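Alpha-14 giardin (Giardia lamblia, PDB 3CHJ) binds calcium and phosphatidylserine as an annexin, and may act as a calcium-regulated structural link between the phospholipid bilayer and the underlying axoneme. Local coordinates at residues D31-A36 with K69-L74; T57-F62 with L74-Y79; K80-L85 with L109-H114; C103-L108 with D229-K234. All coordinates share one frame; numbering follows the deposited sequence.

Contact 1. Residues D31-A36 with K69-L74; sequences DLIEIA and KDFESL
Phe71 and Ile33 meet with the aromatic ring turned edge-on to the aliphatic chain. Ile33 CD1 sits near the ring plane, 3.8 Å from Phe71 CE1, and Ile33 CG1 follows at 4.0 Å from the same carbon, so the long branch of the isoleucine runs slantwise past one corner of the ring. Phe71 gets there because its CG is anti to the backbone N (chi1 -171°), which sends the ring out from helix 69-78 to bridge most of the gap. Leu32 approaches obliquely and more loosely, its CD1 lying 4.3 Å from Phe71 CZ. The axes of residues 31-36 and 69-74 run the same way, 23° apart in direction and 11.8 Å at closest approach; at that spacing the side chains alone meet, and no hydrogen bond crosses between the segments. This is packing within the all-helical annexin fold. Leu74, three residues after Phe71, brings CD2 to 4.4 Å from Ile33 CD1. All four touching residues are buried. Helix 301-310 closes in on Ile33 through Ala306, Leu309 and Leu310, while Val19 of helix 12-24 packs on Leu32. Elsewhere on helix 69-78, Ser73 OG turns back to Lys69 O (2.9 Å), reaching that oxygen from the opposite face of the carbonyl plane to Ser73 N, and Asp70 O accepts a bond from Asn266.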
loop_
_atom_site.group_PDB
_atom_site.type_symbol
_atom_site.label_atom_id
_atom_site.label_comp_id
_atom_site.label_asym_id
_atom_site.label_seq_id
_atom_site.Cartn_x
_atom_site.Cartn_y
_atom_site.Cartn_z
ATOM N N ASP A 31 -6.693 -6.200 -21.872
ATOM C CA ASP A 31 -7.867 -5.351 -21.859
ATOM C C ASP A 31 -8.449 -5.232 -20.452
ATOM O O ASP A 31 -9.045 -4.217 -20.110
ATOM C CB ASP A 31 -8.941 -5.850 -22.832
ATOM C CG ASP A 31 -8.564 -5.618 -24.295
ATOM O OD1 ASP A 31 -7.603 -4.872 -24.580
ATOM O OD2 ASP A 31 -9.247 -6.194 -25.167
ATOM N N LEU A 32 -8.302 -6.285 -19.652
ATOM C CA LEU A 32 -8.770 -6.227 -18.272
ATOM C C LEU A 32 -8.064 -5.124 -17.503
ATOM O O LEU A 32 -8.673 -4.506 -16.630
ATOM C CB LEU A 32 -8.559 -7.564 -17.547
ATOM C CG LEU A 32 -9.271 -8.775 -18.179
ATOM C CD1 LEU A 32 -8.860 -10.044 -17.470
ATOM C CD2 LEU A 32 -10.784 -8.583 -18.138
ATOM N N ILE A 33 -6.786 -4.919 -17.820
ATOM C CA ILE A 33 -5.958 -3.907 -17.162
ATOM C C ILE A 33 -6.221 -2.522 -17.743
ATOM O O ILE A 33 -6.322 -1.537 -16.999
ATOM C CB ILE A 33 -4.464 -4.268 -17.261
ATOM C CG1 ILE A 33 -4.178 -5.630 -16.613
ATOM C CG2 ILE A 33 -3.609 -3.174 -16.650
ATOM C CD1 ILE A 33 -4.583 -5.766 -15.120
ATOM N N GLU A 34 -6.368 -2.445 -19.071
ATOM C CA GLU A 34 -6.782 -1.191 -19.706
ATOM C C GLU A 34 -8.100 -0.668 -19.134
ATOM O O GLU A 34 -8.238 0.528 -18.826
ATOM C CB GLU A 34 -6.818 -1.333 -21.236
ATOM C CG GLU A 34 -5.432 -1.601 -21.851
ATOM C CD GLU A 34 -4.463 -0.397 -21.799
ATOM O OE1 GLU A 34 -3.479 -0.409 -22.578
ATOM O OE2 GLU A 34 -4.646 0.540 -20.987
ATOM N N ILE A 35 -9.059 -1.569 -18.932
ATOM C CA ILE A 35 -10.331 -1.192 -18.347
ATOM C C ILE A 35 -10.102 -0.608 -16.924
ATOM O O ILE A 35 -10.643 0.432 -16.567
ATOM C CB ILE A 35 -11.304 -2.397 -18.355
ATOM C CG1 ILE A 35 -11.771 -2.690 -19.792
ATOM C CG2 ILE A 35 -12.510 -2.143 -17.505
ATOM C CD1 ILE A 35 -12.438 -4.079 -19.961
ATOM N N ALA A 36 -9.245 -1.255 -16.129
ATOM C CA ALA A 36 -8.969 -0.749 -14.782
ATOM C C ALA A 36 -8.355 0.640 -14.782
ATOM O O ALA A 36 -8.637 1.431 -13.878
ATOM C CB ALA A 36 -8.072 -1.720 -13.998
ATOM N N LYS A 69 -4.077 -17.719 -10.740
ATOM C CA LYS A 69 -4.488 -17.161 -9.454
ATOM C C LYS A 69 -3.945 -15.762 -9.229
ATOM O O LYS A 69 -4.693 -14.866 -8.777
ATOM C CB LYS A 69 -4.069 -18.074 -8.295
ATOM C CG LYS A 69 -4.831 -17.773 -7.008
ATOM C CD LYS A 69 -4.595 -18.843 -5.937
ATOM C CE LYS A 69 -5.495 -18.582 -4.720
ATOM N NZ LYS A 69 -5.232 -17.238 -4.111
ATOM N N ASP A 70 -2.663 -15.560 -9.540
ATOM C CA ASP A 70 -2.046 -14.230 -9.343
ATOM C C ASP A 70 -2.784 -13.106 -10.091
ATOM O O ASP A 70 -3.133 -12.056 -9.517
ATOM C CB ASP A 70 -0.513 -14.215 -9.615
ATOM C CG ASP A 70 -0.094 -14.687 -11.034
ATOM O OD1 ASP A 70 -0.921 -15.000 -11.920
ATOM O OD2 ASP A 70 1.150 -14.729 -11.242
ATOM N N PHE A 71 -3.032 -13.341 -11.370
ATOM C CA PHE A 71 -3.688 -12.371 -12.245
ATOM C C PHE A 71 -5.181 -12.190 -11.902
ATOM O O PHE A 71 -5.693 -11.050 -11.903
ATOM C CB PHE A 71 -3.443 -12.808 -13.705
ATOM C CG PHE A 71 -3.865 -11.808 -14.754
ATOM C CD1 PHE A 71 -3.697 -10.437 -14.566
ATOM C CD2 PHE A 71 -4.396 -12.251 -15.952
ATOM C CE1 PHE A 71 -4.086 -9.528 -15.549
ATOM C CE2 PHE A 71 -4.794 -11.354 -16.936
ATOM C CZ PHE A 71 -4.631 -9.981 -16.731
ATOM N N GLU A 72 -5.893 -13.285 -11.603
ATOM C CA GLU A 72 -7.308 -13.189 -11.203
ATOM C C GLU A 72 -7.453 -12.328 -9.938
ATOM O O GLU A 72 -8.325 -11.455 -9.858
ATOM C CB GLU A 72 -7.933 -14.569 -10.932
ATOM C CG GLU A 72 -9.356 -14.414 -10.468
ATOM C CD GLU A 72 -10.021 -15.656 -9.932
ATOM O OE1 GLU A 72 -9.409 -16.746 -9.936
ATOM O OE2 GLU A 72 -11.185 -15.522 -9.485
ATOM N N SER A 73 -6.582 -12.594 -8.976
ATOM C CA SER A 73 -6.605 -11.877 -7.700
ATOM C C SER A 73 -6.359 -10.394 -7.929
ATOM O O SER A 73 -7.064 -9.534 -7.376
ATOM C CB SER A 73 -5.567 -12.459 -6.774
ATOM O OG SER A 73 -5.990 -13.771 -6.402
ATOM N N LEU A 74 -5.391 -10.098 -8.779
ATOM C CA LEU A 74 -5.089 -8.719 -9.123
ATOM C C LEU A 74 -6.286 -8.012 -9.739
ATOM O O LEU A 74 -6.685 -6.941 -9.266
ATOM C CB LEU A 74 -3.888 -8.674 -10.087
ATOM C CG LEU A 74 -3.510 -7.301 -10.650
ATOM C CD1 LEU A 74 -3.028 -6.381 -9.484
ATOM C CD2 LEU A 74 -2.428 -7.495 -11.682
#

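Contact 2. Residues T57-F62 with L74-Y79; sequences TFLDAF and LVLMLY
Leu59 reaches across to Leu76 and Tyr79, and its chain can be followed outward. Its CB is still 4.9 Å from Leu76 CD2. A chi1 of -177° points CG directly away from the amide nitrogen and brings it within 4.4 Å of that same methyl. From there the chain forks: CD1 keeps more than 5 Å from both partners, whereas CD2 does the touching, 4.3 Å from Leu76 CD2 and 3.8 Å from Tyr79 CD2. That last approach is made in the plane of the ring, at its edge, and the two side chains cross at about a right angle. Val75 O lies over one face of the Tyr79 ring, offset toward the rim; the hydroxyl's hydrogen bond to Leu32 O ties down the far end of the ring. Nearer the exposed side, Leu76 CD1 packs 3.8 Å from Asp60 CB; the Asp60 carboxylate turns from Leu76, and its OD1 accepts a weak hydrogen bond from Ala61 N. Gln48 of helix 41-55 touches both Leu59 and Tyr79. Leucines and a tyrosine thus join helix 59-64 to the C-terminal end of helix 69-78 and the Tyr79 that follows it, as in the compact helical bundles from which annexins are built.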
loop_
_atom_site.group_PDB
_atom_site.type_symbol
_atom_site.label_atom_id
_atom_site.label_comp_id
_atom_site.label_asym_id
_atom_site.label_seq_id
_atom_site.Cartn_x
_atom_site.Cartn_y
_atom_site.Cartn_z
ATOM N N THR A 57 -23.286 -15.320 -14.791
ATOM C CA THR A 57 -22.128 -15.875 -14.096
ATOM C C THR A 57 -21.447 -14.755 -13.327
ATOM O O THR A 57 -21.306 -13.639 -13.837
ATOM C CB THR A 57 -21.108 -16.485 -15.090
ATOM O OG1 THR A 57 -21.754 -17.480 -15.892
ATOM C CG2 THR A 57 -19.938 -17.132 -14.355
ATOM N N PHE A 58 -21.026 -15.061 -12.105
ATOM C CA PHE A 58 -20.262 -14.114 -11.314
ATOM C C PHE A 58 -18.871 -13.915 -11.904
ATOM O O PHE A 58 -18.267 -14.853 -12.435
ATOM C CB PHE A 58 -20.197 -14.540 -9.850
ATOM C CG PHE A 58 -21.465 -14.253 -9.095
ATOM C CD1 PHE A 58 -21.689 -12.996 -8.533
ATOM C CD2 PHE A 58 -22.452 -15.227 -8.979
ATOM C CE1 PHE A 58 -22.878 -12.721 -7.841
ATOM C CE2 PHE A 58 -23.648 -14.963 -8.291
ATOM C CZ PHE A 58 -23.856 -13.706 -7.725
ATOM N N LEU A 59 -18.379 -12.683 -11.819
ATOM C CA LEU A 59 -17.106 -12.349 -12.443
ATOM C C LEU A 59 -15.978 -13.243 -11.941
ATOM O O LEU A 59 -15.167 -13.725 -12.741
ATOM C CB LEU A 59 -16.764 -10.872 -12.235
ATOM C CG LEU A 59 -15.466 -10.407 -12.913
ATOM C CD1 LEU A 59 -15.505 -10.607 -14.422
ATOM C CD2 LEU A 59 -15.192 -8.951 -12.558
ATOM N N ASP A 60 -15.921 -13.474 -10.631
ATOM C CA ASP A 60 -14.832 -14.274 -10.077
ATOM C C ASP A 60 -14.831 -15.707 -10.623
ATOM O O ASP A 60 -13.779 -16.235 -10.982
ATOM C CB ASP A 60 -14.766 -14.204 -8.541
ATOM C CG ASP A 60 -16.003 -14.778 -7.845
ATOM O OD1 ASP A 60 -17.082 -14.942 -8.472
ATOM O OD2 ASP A 60 -15.873 -15.051 -6.630
ATOM N N ALA A 61 -16.018 -16.300 -10.749
ATOM C CA ALA A 61 -16.139 -17.652 -11.310
ATOM C C ALA A 61 -15.680 -17.716 -12.764
ATOM O O ALA A 61 -15.049 -18.698 -13.182
ATOM C CB ALA A 61 -17.576 -18.150 -11.193
ATOM N N PHE A 62 -15.998 -16.673 -13.531
ATOM C CA PHE A 62 -15.590 -16.576 -14.935
ATOM C C PHE A 62 -14.080 -16.404 -15.080
ATOM O O PHE A 62 -13.439 -17.068 -15.912
ATOM C CB PHE A 62 -16.307 -15.412 -15.600
ATOM C CG PHE A 62 -15.958 -15.220 -17.037
ATOM C CD1 PHE A 62 -16.361 -16.143 -17.998
ATOM C CD2 PHE A 62 -15.259 -14.086 -17.445
ATOM C CE1 PHE A 62 -16.048 -15.939 -19.357
ATOM C CE2 PHE A 62 -14.943 -13.876 -18.779
ATOM C CZ PHE A 62 -15.335 -14.806 -19.745
ATOM N N LEU A 74 -5.391 -10.098 -8.779
ATOM C CA LEU A 74 -5.089 -8.719 -9.123
ATOM C C LEU A 74 -6.286 -8.012 -9.739
ATOM O O LEU A 74 -6.685 -6.941 -9.266
ATOM C CB LEU A 74 -3.888 -8.674 -10.087
ATOM C CG LEU A 74 -3.510 -7.301 -10.650
ATOM C CD1 LEU A 74 -3.028 -6.381 -9.484
ATOM C CD2 LEU A 74 -2.428 -7.495 -11.682
ATOM N N VAL A 75 -6.870 -8.612 -10.782
ATOM C CA VAL A 75 -8.022 -7.997 -11.458
ATOM C C VAL A 75 -9.172 -7.735 -10.482
ATOM O O VAL A 75 -9.777 -6.660 -10.492
ATOM C CB VAL A 75 -8.485 -8.867 -12.667
ATOM C CG1 VAL A 75 -9.809 -8.391 -13.225
ATOM C CG2 VAL A 75 -7.413 -8.842 -13.753
ATOM N N LEU A 76 -9.488 -8.709 -9.631
ATOM C CA LEU A 76 -10.585 -8.512 -8.661
ATOM C C LEU A 76 -10.304 -7.342 -7.721
ATOM O O LEU A 76 -11.227 -6.592 -7.383
ATOM C CB LEU A 76 -10.862 -9.793 -7.882
ATOM C CG LEU A 76 -11.454 -10.900 -8.763
ATOM C CD1 LEU A 76 -11.520 -12.219 -7.993
ATOM C CD2 LEU A 76 -12.817 -10.537 -9.338
ATOM N N MET A 77 -9.039 -7.156 -7.350
ATOM C CA MET A 77 -8.666 -6.042 -6.464
ATOM C C MET A 77 -8.873 -4.711 -7.174
ATOM O O MET A 77 -9.173 -3.688 -6.533
ATOM C CB MET A 77 -7.209 -6.151 -6.031
ATOM C CG MET A 77 -6.888 -7.265 -5.043
ATOM S SD MET A 77 -5.188 -6.988 -4.442
ATOM C CE MET A 77 -4.827 -8.570 -3.638
ATOM N N LEU A 78 -8.697 -4.717 -8.488
ATOM C CA LEU A 78 -8.741 -3.467 -9.254
ATOM C C LEU A 78 -10.148 -2.967 -9.439
ATOM O O LEU A 78 -10.345 -1.755 -9.626
ATOM C CB LEU A 78 -8.085 -3.645 -10.626
ATOM C CG LEU A 78 -6.597 -3.990 -10.627
ATOM C CD1 LEU A 78 -6.168 -4.339 -12.051
ATOM C CD2 LEU A 78 -5.756 -2.832 -10.052
ATOM N N TYR A 79 -11.132 -3.859 -9.395
ATOM C CA TYR A 79 -12.497 -3.444 -9.750
ATOM C C TYR A 79 -13.318 -3.073 -8.503
ATOM O O TYR A 79 -14.546 -3.072 -8.526
ATOM C CB TYR A 79 -13.197 -4.513 -10.616
ATOM C CG TYR A 79 -12.592 -4.787 -11.995
ATOM C CD1 TYR A 79 -11.611 -3.964 -12.557
ATOM C CD2 TYR A 79 -13.057 -5.847 -12.760
ATOM C CE1 TYR A 79 -11.084 -4.222 -13.824
ATOM C CE2 TYR A 79 -12.536 -6.125 -14.014
ATOM C CZ TYR A 79 -11.564 -5.301 -14.560
ATOM O OH TYR A 79 -11.051 -5.593 -15.818
#

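Contact 3. Residues K80-L85 with L109-H114; sequences KPRAQL and LTIETH
Arg82 stands in the first turn of helix 82-94, just after Pro81 at the N-cap, and faces Ile111 on a loop whose backbone is extended there (phi/psi -122°/151°) before Glu112, at the N-cap position of the next helix. A chi1 of 167° and an extended chain to NE carry the guanidinium right across. Its NH2 lies 4.0 Å from Ile111 CG2, an oblique approach in which the two side chains slide past each other in opposite directions. Water does the polar joining. One molecule, donating to Thr110 O at 2.8 Å, accepts a weak bond from Arg82 NH2; a second lies in the guanidinium plane, weakly bonded to Arg82 NE, and accepts a hydrogen bond from Glu112 N at 3.1 Å. Outside the two segments, Arg82 NH1 donates to Met271 O and His272 NE2 bonds to Thr110 O. Near the middle of this annexin, then, the arginine finds carbonyl oxygen and water, with Glu275 only a long, weak ion pair, which suggests a hydrated, polar joint.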
loop_
_atom_site.group_PDB
_atom_site.type_symbol
_atom_site.label_atom_id
_atom_site.label_comp_id
_atom_site.label_asym_id
_atom_site.label_seq_id
_atom_site.Cartn_x
_atom_site.Cartn_y
_atom_site.Cartn_z
ATOM N N LYS A 80 -12.618 -2.772 -7.414
ATOM C CA LYS A 80 -13.242 -2.494 -6.119
ATOM C C LYS A 80 -13.016 -1.042 -5.755
ATOM O O LYS A 80 -11.962 -0.497 -6.048
ATOM C CB LYS A 80 -12.574 -3.338 -5.018
ATOM C CG LYS A 80 -13.077 -4.733 -4.943
ATOM C CD LYS A 80 -12.239 -5.578 -4.045
ATOM C CE LYS A 80 -12.574 -7.028 -4.312
ATOM N NZ LYS A 80 -14.026 -7.313 -4.141
ATOM N N PRO A 81 -13.980 -0.426 -5.051
ATOM C CA PRO A 81 -13.624 0.844 -4.433
ATOM C C PRO A 81 -12.473 0.660 -3.421
ATOM O O PRO A 81 -12.399 -0.368 -2.755
ATOM C CB PRO A 81 -14.907 1.238 -3.690
ATOM C CG PRO A 81 -15.989 0.461 -4.361
ATOM C CD PRO A 81 -15.368 -0.827 -4.759
ATOM N N ARG A 82 -11.622 1.672 -3.310
ATOM C CA ARG A 82 -10.436 1.658 -2.438
ATOM C C ARG A 82 -10.731 1.224 -0.999
ATOM O O ARG A 82 -10.081 0.323 -0.445
ATOM C CB ARG A 82 -9.820 3.058 -2.444
ATOM C CG ARG A 82 -8.775 3.323 -1.383
ATOM C CD ARG A 82 -8.278 4.762 -1.477
ATOM N NE ARG A 82 -6.897 4.874 -1.011
ATOM C CZ ARG A 82 -5.876 4.245 -1.590
ATOM N NH1 ARG A 82 -6.090 3.466 -2.642
ATOM N NH2 ARG A 82 -4.649 4.382 -1.118
ATOM N N ALA A 83 -11.709 1.879 -0.383
ATOM C CA ALA A 83 -12.024 1.614 1.015
ATOM C C ALA A 83 -12.423 0.156 1.217
ATOM O O ALA A 83 -12.044 -0.466 2.210
ATOM C CB ALA A 83 -13.117 2.556 1.502
ATOM N N GLN A 84 -13.197 -0.383 0.279
ATOM C CA GLN A 84 -13.611 -1.779 0.325
ATOM C C GLN A 84 -12.396 -2.717 0.237
ATOM O O GLN A 84 -12.251 -3.645 1.032
ATOM C CB GLN A 84 -14.572 -2.070 -0.834
ATOM C CG GLN A 84 -15.182 -3.445 -0.762
ATOM C CD GLN A 84 -16.292 -3.527 0.273
ATOM O OE1 GLN A 84 -17.029 -2.561 0.496
ATOM N NE2 GLN A 84 -16.421 -4.687 0.906
ATOM N N LEU A 85 -11.523 -2.435 -0.727
ATOM C CA LEU A 85 -10.309 -3.188 -0.892
ATOM C C LEU A 85 -9.496 -3.186 0.416
ATOM O O LEU A 85 -9.068 -4.260 0.866
ATOM C CB LEU A 85 -9.490 -2.628 -2.059
ATOM C CG LEU A 85 -8.102 -3.243 -2.191
ATOM C CD1 LEU A 85 -8.223 -4.711 -2.559
ATOM C CD2 LEU A 85 -7.290 -2.458 -3.209
ATOM N N LEU A 109 -0.052 1.655 6.972
ATOM C CA LEU A 109 0.985 2.700 6.975
ATOM C C LEU A 109 1.047 3.494 5.676
ATOM O O LEU A 109 1.877 4.394 5.548
ATOM C CB LEU A 109 2.360 2.149 7.333
ATOM C CG LEU A 109 2.433 1.489 8.709
ATOM C CD1 LEU A 109 3.874 1.038 8.970
ATOM C CD2 LEU A 109 1.939 2.466 9.777
ATOM N N THR A 110 0.177 3.165 4.727
ATOM C CA THR A 110 0.269 3.831 3.409
ATOM C C THR A 110 -1.051 4.431 2.967
ATOM O O THR A 110 -1.269 4.665 1.770
ATOM C CB THR A 110 0.791 2.916 2.309
ATOM O OG1 THR A 110 -0.176 1.884 2.062
ATOM C CG2 THR A 110 2.152 2.318 2.662
ATOM N N ILE A 111 -1.922 4.684 3.930
ATOM C CA ILE A 111 -3.176 5.387 3.672
ATOM C C ILE A 111 -3.320 6.657 4.510
ATOM O O ILE A 111 -2.790 6.771 5.622
ATOM C CB ILE A 111 -4.395 4.465 3.836
ATOM C CG1 ILE A 111 -4.462 3.898 5.269
ATOM C CG2 ILE A 111 -4.320 3.383 2.772
ATOM C CD1 ILE A 111 -5.629 2.971 5.537
ATOM N N GLU A 112 -4.055 7.617 3.962
ATOM C CA GLU A 112 -4.208 8.905 4.630
ATOM C C GLU A 112 -5.049 8.783 5.908
ATOM O O GLU A 112 -5.836 7.834 6.054
ATOM C CB GLU A 112 -4.837 9.919 3.660
ATOM C CG GLU A 112 -4.096 10.062 2.315
ATOM C CD GLU A 112 -2.699 10.657 2.450
ATOM O OE1 GLU A 112 -2.438 11.378 3.430
ATOM O OE2 GLU A 112 -1.858 10.403 1.562
ATOM N N THR A 113 -4.884 9.729 6.840
ATOM C CA THR A 113 -5.619 9.664 8.109
ATOM C C THR A 113 -7.129 9.658 7.875
ATOM O O THR A 113 -7.858 8.910 8.542
ATOM C CB THR A 113 -5.274 10.817 9.094
ATOM O OG1 THR A 113 -3.994 11.375 8.779
ATOM C CG2 THR A 113 -5.271 10.293 10.532
ATOM N N HIS A 114 -7.600 10.470 6.924
ATOM C CA HIS A 114 -9.030 10.474 6.573
ATOM C C HIS A 114 -9.516 9.102 6.092
ATOM O O HIS A 114 -10.650 8.706 6.372
ATOM C CB HIS A 114 -9.390 11.605 5.579
ATOM C CG HIS A 114 -8.915 11.374 4.170
ATOM N ND1 HIS A 114 -9.627 10.625 3.258
ATOM C CD2 HIS A 114 -7.822 11.831 3.508
ATOM C CE1 HIS A 114 -8.982 10.605 2.104
ATOM N NE2 HIS A 114 -7.886 11.335 2.228
HETATM O O HOH W 1 -5.457 6.916 1.250
HETATM O O HOH W 2 -2.655 6.005 -0.222
#

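Contact 4. Residues C103-L108 with D229-K234; sequences CLVDVL and DEYAFK
Tyr231 and Asp106 form the tight end of this contact: the phenol OH donates to Asp106 OD1 over only 2.6 Å, arriving 35° out of the carboxylate plane, with carboxylate and ring planes 62° apart. Beside it, Val105 CG1 wedges in at the ring edge, 3.8 Å from Tyr231 CD2 and equally 3.8 Å from Ala232 CB. Here the backbones come nearest, Val105 CA lying 6.3 Å from Ala232 CA, where residues 103-108 and 229-234 run nearly parallel (11°) in the annexin core. The far flank of helix 227-241 is looser and partly exposed: Lys234 NZ bridges to Glu230 OE2 at 3.1 Å, without touching residues 103-108. Back inside, Asp106 OD2 makes salt bridges with Arg264 and Arg267, Arg264 also lies against the Tyr231 ring in a cation-pi contact, and Ser250 shares the phenol oxygen. Such a buried carboxylate, served by two arginines and a tyrosine, is probably kept ionised.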
loop_
_atom_site.group_PDB
_atom_site.type_symbol
_atom_site.label_atom_id
_atom_site.label_comp_id
_atom_site.label_asym_id
_atom_site.label_seq_id
_atom_site.Cartn_x
_atom_site.Cartn_y
_atom_site.Cartn_z
ATOM N N CYS A 103 0.937 -7.705 5.519
ATOM C CA CYS A 103 -0.214 -7.074 4.873
ATOM C C CYS A 103 -0.763 -5.934 5.711
ATOM O O CYS A 103 -1.048 -4.867 5.189
ATOM C CB CYS A 103 -1.291 -8.117 4.611
ATOM S SG CYS A 103 -2.717 -7.458 3.728
ATOM N N LEU A 104 -0.878 -6.155 7.021
ATOM C CA LEU A 104 -1.417 -5.141 7.928
ATOM C C LEU A 104 -0.493 -3.919 7.913
ATOM O O LEU A 104 -0.961 -2.795 7.917
ATOM C CB LEU A 104 -1.556 -5.735 9.338
ATOM C CG LEU A 104 -2.617 -6.842 9.425
ATOM C CD1 LEU A 104 -2.667 -7.389 10.873
ATOM C CD2 LEU A 104 -3.969 -6.346 8.966
ATOM N N VAL A 105 0.821 -4.147 7.907
ATOM C CA VAL A 105 1.784 -3.038 7.798
ATOM C C VAL A 105 1.635 -2.288 6.471
ATOM O O VAL A 105 1.514 -1.051 6.457
ATOM C CB VAL A 105 3.210 -3.559 8.021
ATOM C CG1 VAL A 105 4.295 -2.486 7.679
ATOM C CG2 VAL A 105 3.330 -4.027 9.496
ATOM N N ASP A 106 1.573 -3.036 5.373
ATOM C CA ASP A 106 1.480 -2.421 4.047
ATOM C C ASP A 106 0.246 -1.546 3.934
ATOM O O ASP A 106 0.289 -0.482 3.296
ATOM C CB ASP A 106 1.374 -3.491 2.961
ATOM C CG ASP A 106 2.691 -4.206 2.691
ATOM O OD1 ASP A 106 3.779 -3.774 3.166
ATOM O OD2 ASP A 106 2.611 -5.217 1.959
ATOM N N VAL A 107 -0.861 -2.007 4.511
ATOM C CA VAL A 107 -2.132 -1.293 4.374
ATOM C C VAL A 107 -2.161 -0.086 5.291
ATOM O O VAL A 107 -2.357 1.054 4.847
ATOM C CB VAL A 107 -3.328 -2.216 4.673
ATOM C CG1 VAL A 107 -4.624 -1.406 4.747
ATOM C CG2 VAL A 107 -3.422 -3.315 3.606
ATOM N N LEU A 108 -1.961 -0.315 6.579
ATOM C CA LEU A 108 -2.232 0.740 7.552
ATOM C C LEU A 108 -1.277 1.910 7.441
ATOM O O LEU A 108 -1.661 3.042 7.770
ATOM C CB LEU A 108 -2.256 0.169 8.962
ATOM C CG LEU A 108 -3.512 -0.663 9.208
ATOM C CD1 LEU A 108 -3.374 -1.504 10.474
ATOM C CD2 LEU A 108 -4.750 0.279 9.308
ATOM N N ASP A 229 10.113 -4.406 11.978
ATOM C CA ASP A 229 10.211 -3.039 12.521
ATOM C C ASP A 229 10.845 -2.115 11.501
ATOM O O ASP A 229 10.377 -0.978 11.290
ATOM C CB ASP A 229 11.132 -2.957 13.750
ATOM C CG ASP A 229 10.523 -3.509 15.015
ATOM O OD1 ASP A 229 9.321 -3.837 15.052
ATOM O OD2 ASP A 229 11.278 -3.570 16.004
ATOM N N GLU A 230 11.972 -2.543 10.926
ATOM C CA GLU A 230 12.688 -1.707 9.968
ATOM C C GLU A 230 11.874 -1.418 8.714
ATOM O O GLU A 230 11.818 -0.278 8.265
ATOM C CB GLU A 230 14.022 -2.353 9.606
ATOM C CG GLU A 230 14.877 -1.493 8.725
ATOM C CD GLU A 230 16.181 -2.146 8.347
ATOM O OE1 GLU A 230 16.409 -3.315 8.747
ATOM O OE2 GLU A 230 16.972 -1.495 7.628
ATOM N N TYR A 231 11.211 -2.430 8.175
ATOM C CA TYR A 231 10.364 -2.232 7.006
ATOM C C TYR A 231 9.244 -1.232 7.345
ATOM O O TYR A 231 8.985 -0.286 6.576
ATOM C CB TYR A 231 9.774 -3.579 6.569
ATOM C CG TYR A 231 8.811 -3.407 5.435
ATOM C CD1 TYR A 231 9.261 -3.275 4.120
ATOM C CD2 TYR A 231 7.449 -3.380 5.676
ATOM C CE1 TYR A 231 8.344 -3.092 3.064
ATOM C CE2 TYR A 231 6.524 -3.191 4.629
ATOM C CZ TYR A 231 6.995 -3.065 3.323
ATOM O OH TYR A 231 6.098 -2.890 2.280
ATOM N N ALA A 232 8.596 -1.437 8.490
ATOM C CA ALA A 232 7.452 -0.611 8.893
ATOM C C ALA A 232 7.851 0.852 9.054
ATOM O O ALA A 232 7.172 1.726 8.527
ATOM C CB ALA A 232 6.833 -1.134 10.156
ATOM N N PHE A 233 8.942 1.123 9.762
ATOM C CA PHE A 233 9.334 2.536 9.962
ATOM C C PHE A 233 9.883 3.177 8.699
ATOM O O PHE A 233 9.675 4.388 8.472
ATOM C CB PHE A 233 10.271 2.687 11.163
ATOM C CG PHE A 233 9.544 2.673 12.472
ATOM C CD1 PHE A 233 9.206 3.884 13.096
ATOM C CD2 PHE A 233 9.171 1.478 13.069
ATOM C CE1 PHE A 233 8.503 3.899 14.320
ATOM C CE2 PHE A 233 8.469 1.479 14.289
ATOM C CZ PHE A 233 8.153 2.690 14.923
ATOM N N LYS A 234 10.561 2.395 7.858
ATOM C CA LYS A 234 10.971 2.918 6.548
ATOM C C LYS A 234 9.735 3.238 5.697
ATOM O O LYS A 234 9.673 4.292 5.042
ATOM C CB LYS A 234 11.837 1.902 5.805
ATOM C CG LYS A 234 13.261 1.785 6.298
ATOM C CD LYS A 234 13.972 0.702 5.498
ATOM C CE LYS A 234 15.452 0.789 5.765
ATOM N NZ LYS A 234 16.225 -0.186 4.932
#

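Overall arrangement
Contacts 1 and 2 form one cluster, their centres 8 Å apart: both use helix 69-78, share Leu74, and their segments alternate along the chain. Contact 3 follows in sequence, its centre about 19 Å from each; helix 82-94 comes straight after helix 69-78, and Met77 packs on Leu85 where contact 3 meets contact 2. Contacts 3 and 4 again interleave, with centres about 15 Å apart, and Leu109 touches Ala232 between them. Contact 4 also brings in helix 227-241, more than a hundred residues on. The series thus leads from the N-terminal helices to the middle of the annexin, and none of its segments includes the calcium ligands Ala175, Thr178, Gly180, Glu185 and Glu224.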